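Local structure of restriction endonuclease S subunits (Thermoanaerobacter tengcongensis, 3OKG) at residues F127-L133 against I169-L174; R179-V184 against A407-L412; R195-A199 against Q389-E395. The protein is probably the DNA-binding specificity subunit of a type I restriction-modification system, joining M subunits to form the methyltransferase. All coordinates share one frame; numbering follows the deposited sequence.

Interaction 1: residues F127-L133 against I169-L174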
loop_
_atom_site.group_PDB
_atom_site.type_symbol
_atom_site.label_atom_id
_atom_site.label_comp_id
_atom_site.label_asym_id
_atom_site.label_seq_id
_atom_site.Cartn_x
_atom_site.Cartn_y
_atom_site.Cartn_z
ATOM N N PHE A 127 -15.716 22.604 29.271
ATOM C CA PHE A 127 -16.661 21.979 28.313
ATOM C C PHE A 127 -16.027 20.904 27.459
ATOM O O PHE A 127 -16.720 20.011 26.994
ATOM C CB PHE A 127 -17.250 23.002 27.330
ATOM C CG PHE A 127 -18.004 24.132 27.991
ATOM C CD1 PHE A 127 -19.082 23.874 28.825
ATOM C CD2 PHE A 127 -17.629 25.454 27.766
ATOM C CE1 PHE A 127 -19.773 24.917 29.431
ATOM C CE2 PHE A 127 -18.325 26.528 28.369
ATOM C CZ PHE A 127 -19.390 26.250 29.206
ATOM N N ALA A 128 -14.724 21.016 27.203
ATOM C CA ALA A 128 -14.099 20.108 26.243
ATOM C C ALA A 128 -12.703 19.728 26.669
ATOM O O ALA A 128 -11.930 20.573 27.159
ATOM C CB ALA A 128 -14.065 20.763 24.831
ATOM N N GLU A 129 -12.363 18.473 26.438
ATOM C CA GLU A 129 -11.000 17.972 26.639
ATOM C C GLU A 129 -10.163 18.207 25.378
ATOM O O GLU A 129 -10.629 17.904 24.277
ATOM C CB GLU A 129 -11.055 16.469 26.874
ATOM C CG GLU A 129 -11.787 16.100 28.145
ATOM C CD GLU A 129 -10.930 16.311 29.376
ATOM O OE1 GLU A 129 -9.695 16.291 29.244
ATOM O OE2 GLU A 129 -11.497 16.494 30.463
ATOM N N PRO A 130 -8.939 18.744 25.531
ATOM C CA PRO A 130 -8.069 18.963 24.359
ATOM C C PRO A 130 -7.926 17.714 23.479
ATOM O O PRO A 130 -7.981 17.819 22.267
ATOM C CB PRO A 130 -6.707 19.344 24.986
ATOM C CG PRO A 130 -7.090 20.055 26.297
ATOM C CD PRO A 130 -8.405 19.380 26.760
ATOM N N GLU A 131 -7.734 16.548 24.083
ATOM C CA GLU A 131 -7.506 15.339 23.291
ATOM C C GLU A 131 -8.766 14.971 22.507
ATOM O O GLU A 131 -8.677 14.394 21.407
ATOM C CB GLU A 131 -7.108 14.160 24.198
ATOM C CG GLU A 131 -5.693 14.257 24.795
ATOM C CD GLU A 131 -5.537 15.294 25.933
ATOM O OE1 GLU A 131 -4.364 15.554 26.299
ATOM O OE2 GLU A 131 -6.547 15.847 26.467
ATOM N N PHE A 132 -9.920 15.283 23.097
ATOM C CA PHE A 132 -11.192 15.033 22.411
ATOM C C PHE A 132 -11.309 15.968 21.215
ATOM O O PHE A 132 -11.635 15.536 20.105
ATOM C CB PHE A 132 -12.388 15.171 23.369
ATOM C CG PHE A 132 -13.703 14.773 22.741
ATOM C CD1 PHE A 132 -14.052 13.437 22.634
ATOM C CD2 PHE A 132 -14.564 15.736 22.236
ATOM C CE1 PHE A 132 -15.260 13.061 22.047
ATOM C CE2 PHE A 132 -15.778 15.377 21.645
ATOM C CZ PHE A 132 -16.124 14.038 21.553
ATOM N N LEU A 133 -11.030 17.256 21.412
ATOM C CA LEU A 133 -11.009 18.184 20.261
ATOM C C LEU A 133 -10.027 17.759 19.155
ATOM O O LEU A 133 -10.311 17.882 17.954
ATOM C CB LEU A 133 -10.735 19.638 20.702
ATOM C CG LEU A 133 -11.756 20.236 21.684
ATOM C CD1 LEU A 133 -11.468 21.718 21.869
ATOM C CD2 LEU A 133 -13.204 20.066 21.140
ATOM N N ILE A 169 -19.931 20.396 16.099
ATOM C CA ILE A 169 -19.306 19.215 16.676
ATOM C C ILE A 169 -20.229 18.581 17.725
ATOM O O ILE A 169 -20.934 19.288 18.417
ATOM C CB ILE A 169 -17.947 19.576 17.372
ATOM C CG1 ILE A 169 -18.144 20.584 18.510
ATOM C CG2 ILE A 169 -16.925 20.075 16.323
ATOM C CD1 ILE A 169 -17.008 20.534 19.638
ATOM N N PRO A 170 -20.209 17.244 17.834
ATOM C CA PRO A 170 -20.959 16.552 18.873
ATOM C C PRO A 170 -20.161 16.638 20.167
ATOM O O PRO A 170 -18.945 16.396 20.168
ATOM C CB PRO A 170 -20.965 15.098 18.396
ATOM C CG PRO A 170 -19.849 14.970 17.455
ATOM C CD PRO A 170 -19.295 16.330 17.143
ATOM N N LEU A 171 -20.833 16.966 21.258
ATOM C CA LEU A 171 -20.130 17.186 22.515
ATOM C C LEU A 171 -20.670 16.337 23.670
ATOM O O LEU A 171 -21.662 16.709 24.288
ATOM C CB LEU A 171 -20.213 18.662 22.864
ATOM C CG LEU A 171 -19.316 19.107 24.033
ATOM C CD1 LEU A 171 -17.899 19.230 23.557
ATOM C CD2 LEU A 171 -19.793 20.452 24.560
ATOM N N PRO A 172 -20.025 15.203 23.949
ATOM C CA PRO A 172 -20.378 14.418 25.139
ATOM C C PRO A 172 -19.989 15.165 26.407
ATOM O O PRO A 172 -19.260 16.164 26.331
ATOM C CB PRO A 172 -19.481 13.189 25.036
ATOM C CG PRO A 172 -18.849 13.247 23.625
ATOM C CD PRO A 172 -18.806 14.694 23.300
ATOM N N PRO A 173 -20.438 14.669 27.571
ATOM C CA PRO A 173 -19.852 15.134 28.841
ATOM C C PRO A 173 -18.361 14.891 28.854
ATOM O O PRO A 173 -17.861 13.955 28.191
ATOM C CB PRO A 173 -20.509 14.228 29.900
ATOM C CG PRO A 173 -21.781 13.768 29.276
ATOM C CD PRO A 173 -21.504 13.674 27.773
ATOM N N LEU A 174 -17.646 15.680 29.657
ATOM C CA LEU A 174 -16.198 15.532 29.787
ATOM C C LEU A 174 -15.749 14.106 30.081
ATOM O O LEU A 174 -14.802 13.603 29.482
ATOM C CB LEU A 174 -15.693 16.476 30.885
ATOM C CG LEU A 174 -15.810 17.977 30.563
ATOM C CD1 LEU A 174 -15.541 18.791 31.851
ATOM C CD2 LEU A 174 -14.776 18.369 29.484
HETATM O O HOH W 1 -19.160 19.232 27.942
#
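Phe-132 and Pro-172 carry the apolar heart of this contact, CZ of Phe-132 lying 3.3 Å from CD of Pro-172. CG of Phe-132 stands anti to the backbone N (chi1 -174°), which carries the ring off helix 130-137 to Pro-170 and Pro-172, a reach that suits a long, flat side chain. Smaller aliphatic meetings flank it: CD2 of Leu-133 lies 4.1 Å from CD1 of Ile-169, and CB of Ala-128 lies 4.3 Å from CD1 of Leu-171, although directed away from that segment.

Other contacts set side chain against backbone. The branched end of Leu-174 lets methyl CD2 press on the peptide between Phe-127 and Ala-128, 3.5 Å from the Ala-128 N. The carbonyl O of Pro-170 lies in the plane of the Phe-132 ring, at its edge, 3.6 Å from CE2; this buried oxygen has no polar partner in the model.

Polar links are indirect. A water donates to the Phe-127 O at 2.7 Å, and Gln-177 bonds the carbonyls of Phe-127 and Pro-172. Glu-129 pairs its carboxylate with Arg-178.

The contact joins helix 130-137 to strand 168-171, which pairs with strand 27-30, just where long helix 174-216 begins.

Interaction 2: residues R179-V184 against A407-L412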
loop_
_atom_site.group_PDB
_atom_site.type_symbol
_atom_site.label_atom_id
_atom_site.label_comp_id
_atom_site.label_asym_id
_atom_site.label_seq_id
_atom_site.Cartn_x
_atom_site.Cartn_y
_atom_site.Cartn_z
ATOM N N ARG A 179 -13.187 8.974 27.934
ATOM C CA ARG A 179 -13.332 7.551 27.644
ATOM C C ARG A 179 -13.186 7.289 26.144
ATOM O O ARG A 179 -12.484 6.371 25.711
ATOM C CB ARG A 179 -14.710 7.077 28.091
ATOM C CG ARG A 179 -14.882 5.591 27.913
ATOM C CD ARG A 179 -16.328 5.165 28.118
ATOM N NE ARG A 179 -16.542 3.851 27.526
ATOM C CZ ARG A 179 -17.119 3.654 26.350
ATOM N NH1 ARG A 179 -17.574 4.688 25.652
ATOM N NH2 ARG A 179 -17.257 2.424 25.884
ATOM N N ILE A 180 -13.869 8.104 25.349
ATOM C CA ILE A 180 -13.747 7.986 23.894
ATOM C C ILE A 180 -12.312 8.183 23.405
ATOM O O ILE A 180 -11.864 7.481 22.522
ATOM C CB ILE A 180 -14.689 8.988 23.189
ATOM C CG1 ILE A 180 -16.145 8.578 23.443
ATOM C CG2 ILE A 180 -14.360 9.058 21.646
ATOM C CD1 ILE A 180 -17.185 9.597 23.045
ATOM N N VAL A 181 -11.599 9.163 23.950
ATOM C CA VAL A 181 -10.198 9.362 23.564
ATOM C C VAL A 181 -9.364 8.101 23.795
ATOM O O VAL A 181 -8.526 7.690 22.950
ATOM C CB VAL A 181 -9.572 10.522 24.389
ATOM C CG1 VAL A 181 -8.050 10.501 24.258
ATOM C CG2 VAL A 181 -10.162 11.875 23.956
ATOM N N ALA A 182 -9.584 7.468 24.944
ATOM C CA ALA A 182 -8.832 6.264 25.268
ATOM C C ALA A 182 -9.147 5.126 24.284
ATOM O O ALA A 182 -8.244 4.403 23.859
ATOM C CB ALA A 182 -9.099 5.815 26.740
ATOM N N LYS A 183 -10.421 4.983 23.928
ATOM C CA LYS A 183 -10.831 3.900 23.032
ATOM C C LYS A 183 -10.299 4.132 21.629
ATOM O O LYS A 183 -9.833 3.205 20.976
ATOM C CB LYS A 183 -12.356 3.795 22.950
ATOM C CG LYS A 183 -13.043 3.470 24.271
ATOM C CD LYS A 183 -12.832 2.012 24.672
ATOM C CE LYS A 183 -13.797 1.587 25.787
ATOM N NZ LYS A 183 -13.838 0.100 25.957
ATOM N N VAL A 184 -10.364 5.376 21.165
ATOM C CA VAL A 184 -9.843 5.698 19.832
ATOM C C VAL A 184 -8.351 5.411 19.737
ATOM O O VAL A 184 -7.876 4.770 18.786
ATOM C CB VAL A 184 -10.107 7.181 19.496
ATOM C CG1 VAL A 184 -9.209 7.638 18.340
ATOM C CG2 VAL A 184 -11.609 7.413 19.208
ATOM N N ALA A 407 -16.682 6.544 16.974
ATOM C CA ALA A 407 -16.495 7.304 18.202
ATOM C C ALA A 407 -17.533 8.410 18.314
ATOM O O ALA A 407 -18.130 8.601 19.368
ATOM C CB ALA A 407 -15.087 7.900 18.255
ATOM N N PHE A 408 -17.767 9.141 17.225
ATOM C CA PHE A 408 -18.522 10.374 17.364
ATOM C C PHE A 408 -20.016 10.189 17.150
ATOM O O PHE A 408 -20.767 11.152 17.154
ATOM C CB PHE A 408 -17.915 11.479 16.499
ATOM C CG PHE A 408 -16.474 11.752 16.849
ATOM C CD1 PHE A 408 -16.106 11.928 18.174
ATOM C CD2 PHE A 408 -15.492 11.819 15.865
ATOM C CE1 PHE A 408 -14.789 12.186 18.524
ATOM C CE2 PHE A 408 -14.169 12.066 16.198
ATOM C CZ PHE A 408 -13.808 12.245 17.528
ATOM N N ARG A 409 -20.415 8.929 17.027
ATOM C CA ARG A 409 -21.827 8.534 16.961
ATOM C C ARG A 409 -22.194 7.867 18.300
ATOM O O ARG A 409 -23.337 7.503 18.543
ATOM C CB ARG A 409 -21.989 7.529 15.820
ATOM C CG ARG A 409 -23.370 7.398 15.246
ATOM C CD ARG A 409 -23.273 7.021 13.774
ATOM N NE ARG A 409 -22.813 8.158 12.978
ATOM C CZ ARG A 409 -23.618 9.019 12.356
ATOM N NH1 ARG A 409 -24.948 8.874 12.417
ATOM N NH2 ARG A 409 -23.086 10.022 11.666
ATOM N N GLY A 410 -21.195 7.681 19.157
ATOM C CA GLY A 410 -21.396 7.065 20.455
ATOM C C GLY A 410 -21.339 5.549 20.423
ATOM O O GLY A 410 -21.840 4.878 21.318
ATOM N N ASP A 411 -20.711 4.998 19.390
ATOM C CA ASP A 411 -20.699 3.553 19.216
ATOM C C ASP A 411 -19.437 2.873 19.718
ATOM O O ASP A 411 -19.266 1.675 19.524
ATOM C CB ASP A 411 -20.963 3.191 17.751
ATOM C CG ASP A 411 -22.403 3.460 17.345
ATOM O OD1 ASP A 411 -23.290 3.424 18.232
ATOM O OD2 ASP A 411 -22.654 3.724 16.152
ATOM N N LEU A 412 -18.547 3.625 20.357
ATOM C CA LEU A 412 -17.377 2.998 20.989
ATOM C C LEU A 412 -17.603 2.800 22.486
ATOM O O LEU A 412 -16.862 2.095 23.165
ATOM C CB LEU A 412 -16.094 3.809 20.751
ATOM C CG LEU A 412 -15.494 3.778 19.347
ATOM C CD1 LEU A 412 -14.121 4.498 19.326
ATOM C CD2 LEU A 412 -15.345 2.344 18.858
ATOM O OXT LEU A 412 -18.537 3.357 23.056
#
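A Schellman motif closes helix 392-407, and the chain end that follows it is laid against the first turns of the long helix 174-216, part of a predicted coiled coil. The N of Asp-411 bonds to the O of Lys-406, and the N of Gly-410 to the O of Ala-407. Gly-410 is the C-prime residue; its positive phi (86°) would jam a CB against the preceding carbonyl, so glycine suits the place.

Ala-407, small enough to let the backbones approach, sets its methyl between two branched side chains of helix 174-216: CB lies 3.7 Å from CG2 of Ile-180 and 3.6 Å from CG2 of Val-184. The same CG2 of Val-184 also meets CD1 of Leu-412 at 3.8 Å. CB of Lys-183 touches that leucine methyl at 4.1 Å, and the aliphatic part of a lysine can pack here while its amine stays at the surface. CE1 of Phe-408 lies 4.4 Å from CG2 of Ile-180.

The C-terminal carboxylate of Leu-412 is gripped by Arg-179, whose chain, extended from CG to NE, spans the gap. Glu-176 holds NH1 of the same arginine in a second salt bridge, probably steadying the guanidinium. NH2 makes two weak bonds, one to each carboxylate oxygen, that to O being 2.8 Å long. NH1 bonds OXT at 3.1 Å and 154°, with OXT only 4° out of the guanidinium plane.

Interaction 3: residues R195-A199 against Q389-E395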
loop_
_atom_site.group_PDB
_atom_site.type_symbol
_atom_site.label_atom_id
_atom_site.label_comp_id
_atom_site.label_asym_id
_atom_site.label_seq_id
_atom_site.Cartn_x
_atom_site.Cartn_y
_atom_site.Cartn_z
ATOM N N ARG A 195 -0.337 -4.281 11.475
ATOM C CA ARG A 195 0.593 -4.013 10.381
ATOM C C ARG A 195 1.949 -4.641 10.619
ATOM O O ARG A 195 2.503 -5.253 9.700
ATOM C CB ARG A 195 0.753 -2.501 10.115
ATOM C CG ARG A 195 -0.549 -1.794 9.961
ATOM C CD ARG A 195 -0.353 -0.372 9.469
ATOM N NE ARG A 195 -0.221 -0.366 8.023
ATOM C CZ ARG A 195 0.925 -0.188 7.389
ATOM N NH1 ARG A 195 2.036 0.030 8.086
ATOM N NH2 ARG A 195 0.956 -0.217 6.067
ATOM N N ARG A 196 2.472 -4.502 11.844
ATOM C CA ARG A 196 3.767 -5.081 12.213
ATOM C C ARG A 196 3.726 -6.590 12.122
ATOM O O ARG A 196 4.650 -7.227 11.614
ATOM C CB ARG A 196 4.154 -4.710 13.645
ATOM C CG ARG A 196 4.764 -3.343 13.791
ATOM C CD ARG A 196 4.681 -2.827 15.246
ATOM N NE ARG A 196 4.700 -1.370 15.172
ATOM C CZ ARG A 196 4.157 -0.542 16.052
ATOM N NH1 ARG A 196 3.529 -1.009 17.124
ATOM N NH2 ARG A 196 4.235 0.765 15.837
ATOM N N LEU A 197 2.645 -7.162 12.627
ATOM C CA LEU A 197 2.476 -8.605 12.597
ATOM C C LEU A 197 2.507 -9.102 11.144
ATOM O O LEU A 197 3.158 -10.098 10.837
ATOM C CB LEU A 197 1.134 -8.962 13.234
ATOM C CG LEU A 197 0.946 -10.456 13.474
ATOM C CD1 LEU A 197 2.014 -11.002 14.432
ATOM C CD2 LEU A 197 -0.482 -10.693 14.001
ATOM N N ARG A 198 1.772 -8.408 10.280
ATOM C CA ARG A 198 1.701 -8.760 8.869
ATOM C C ARG A 198 3.096 -8.749 8.269
ATOM O O ARG A 198 3.508 -9.703 7.610
ATOM C CB ARG A 198 0.793 -7.786 8.117
ATOM C CG ARG A 198 0.473 -8.210 6.692
ATOM C CD ARG A 198 -0.991 -7.969 6.361
ATOM N NE ARG A 198 -1.490 -6.731 6.955
ATOM C CZ ARG A 198 -2.711 -6.584 7.457
ATOM N NH1 ARG A 198 -3.565 -7.599 7.440
ATOM N NH2 ARG A 198 -3.080 -5.422 7.978
ATOM N N ALA A 199 3.833 -7.675 8.532
ATOM C CA ALA A 199 5.209 -7.557 8.069
ATOM C C ALA A 199 6.045 -8.762 8.495
ATOM O O ALA A 199 6.844 -9.277 7.713
ATOM C CB ALA A 199 5.833 -6.268 8.584
ATOM N N GLN A 389 -0.697 -5.865 2.757
ATOM C CA GLN A 389 0.044 -4.763 3.365
ATOM C C GLN A 389 -0.211 -3.522 2.524
ATOM O O GLN A 389 0.462 -3.301 1.521
ATOM C CB GLN A 389 1.546 -5.062 3.463
ATOM C CG GLN A 389 1.997 -5.699 4.803
ATOM C CD GLN A 389 1.822 -4.784 6.049
ATOM O OE1 GLN A 389 2.807 -4.369 6.678
ATOM N NE2 GLN A 389 0.572 -4.507 6.423
ATOM N N ALA A 390 -1.209 -2.739 2.927
ATOM C CA ALA A 390 -1.600 -1.512 2.218
ATOM C C ALA A 390 -0.579 -0.433 2.507
ATOM O O ALA A 390 0.126 -0.497 3.524
ATOM C CB ALA A 390 -2.990 -1.054 2.683
ATOM N N GLU A 391 -0.491 0.565 1.634
ATOM C CA GLU A 391 0.500 1.604 1.852
ATOM C C GLU A 391 0.129 2.346 3.127
ATOM O O GLU A 391 -1.053 2.434 3.489
ATOM C CB GLU A 391 0.632 2.534 0.636
ATOM C CG GLU A 391 -0.311 3.713 0.619
ATOM C CD GLU A 391 0.272 4.950 1.284
ATOM O OE1 GLU A 391 -0.490 5.924 1.479
ATOM O OE2 GLU A 391 1.487 4.950 1.603
ATOM N N THR A 392 1.144 2.873 3.796
ATOM C CA THR A 392 1.024 3.300 5.179
ATOM C C THR A 392 0.124 4.503 5.338
ATOM O O THR A 392 -0.844 4.455 6.086
ATOM C CB THR A 392 2.400 3.606 5.810
ATOM O OG1 THR A 392 3.255 2.463 5.663
ATOM C CG2 THR A 392 2.255 3.952 7.303
ATOM N N GLU A 393 0.440 5.588 4.643
ATOM C CA GLU A 393 -0.337 6.805 4.827
ATOM C C GLU A 393 -1.847 6.584 4.611
ATOM O O GLU A 393 -2.671 7.040 5.424
ATOM C CB GLU A 393 0.185 7.939 3.943
ATOM C CG GLU A 393 -0.599 9.240 4.174
ATOM C CD GLU A 393 -0.304 10.308 3.131
ATOM O OE1 GLU A 393 0.322 9.983 2.094
ATOM O OE2 GLU A 393 -0.709 11.471 3.349
ATOM N N ALA A 394 -2.211 5.885 3.533
ATOM C CA ALA A 394 -3.629 5.608 3.254
ATOM C C ALA A 394 -4.284 4.694 4.288
ATOM O O ALA A 394 -5.370 4.979 4.801
ATOM C CB ALA A 394 -3.787 5.024 1.863
ATOM N N GLU A 395 -3.640 3.587 4.612
ATOM C CA GLU A 395 -4.266 2.697 5.575
ATOM C C GLU A 395 -4.500 3.449 6.888
ATOM O O GLU A 395 -5.582 3.389 7.469
ATOM C CB GLU A 395 -3.445 1.423 5.819
ATOM C CG GLU A 395 -4.324 0.202 6.056
ATOM C CD GLU A 395 -3.698 -0.870 6.951
ATOM O OE1 GLU A 395 -4.380 -1.893 7.156
ATOM O OE2 GLU A 395 -2.556 -0.707 7.459
#
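A salt-bridge network of Arg-195, Arg-198 and Glu-395 spans the surface between helix 174-216 and the start of helix 392-407. Arg-195 is bent at chi3 (84°), turning its guanidinium so that NE faces the carboxylate of Glu-395, a salt bridge whose modelled length, NE to OE2 2.4 Å, is too short to be taken at face value. The two side chains slide past each other in opposite directions, their flat groups 62° apart, so the carboxylate offers one oxygen. At another edge of the guanidinium, NH2 of Arg-195 gives a weak bond to the O of Ala-390, 2.7 Å away.

Both segments overlap predicted coiled-coil regions, and residues 389-391 are the break between helices 365-388 and 392-407. Glu-391 is the N-cap of the second helix, its OE1 accepting from the N of Ala-394 at 2.7 Å. Thr-392, in its first turn, sits over one face of the Arg-195 guanidinium; the end of the Gln-389 side chain lies off-centre above the opposite face.

Gln-389 also lies beside Arg-198, CG to CG 3.5 Å, and the arginine's aliphatic part suits that packing. Arg-198 completes the network with a long salt bridge, NH2 standing 3.8 Å from OE1 of Glu-395.

Interactions 1 and 2 form one continuous packed region, with centres 11 Å apart: CE1 of Phe-132 comes within 3.7 Å of CE1 of Phe-408, and Val-181 touches the backbone at Glu-131 and Phe-132. Strand 168-171 leads through a short proline turn into helix 174-216, and the contact of Phe-132 with Phe-408 joins the first specificity region to the C-terminal end. Interaction 3 lies farther along that helix, its centre 23 Å from that of interaction 2, with nearest atoms about 12 Å apart, and 30 Å from that of interaction 1. Interactions 2 and 3 join helix 174-216 to opposite ends of helix 392-407, one partly buried, with an apolar centre and a salt bridge at its margin, the other charged and at the surface.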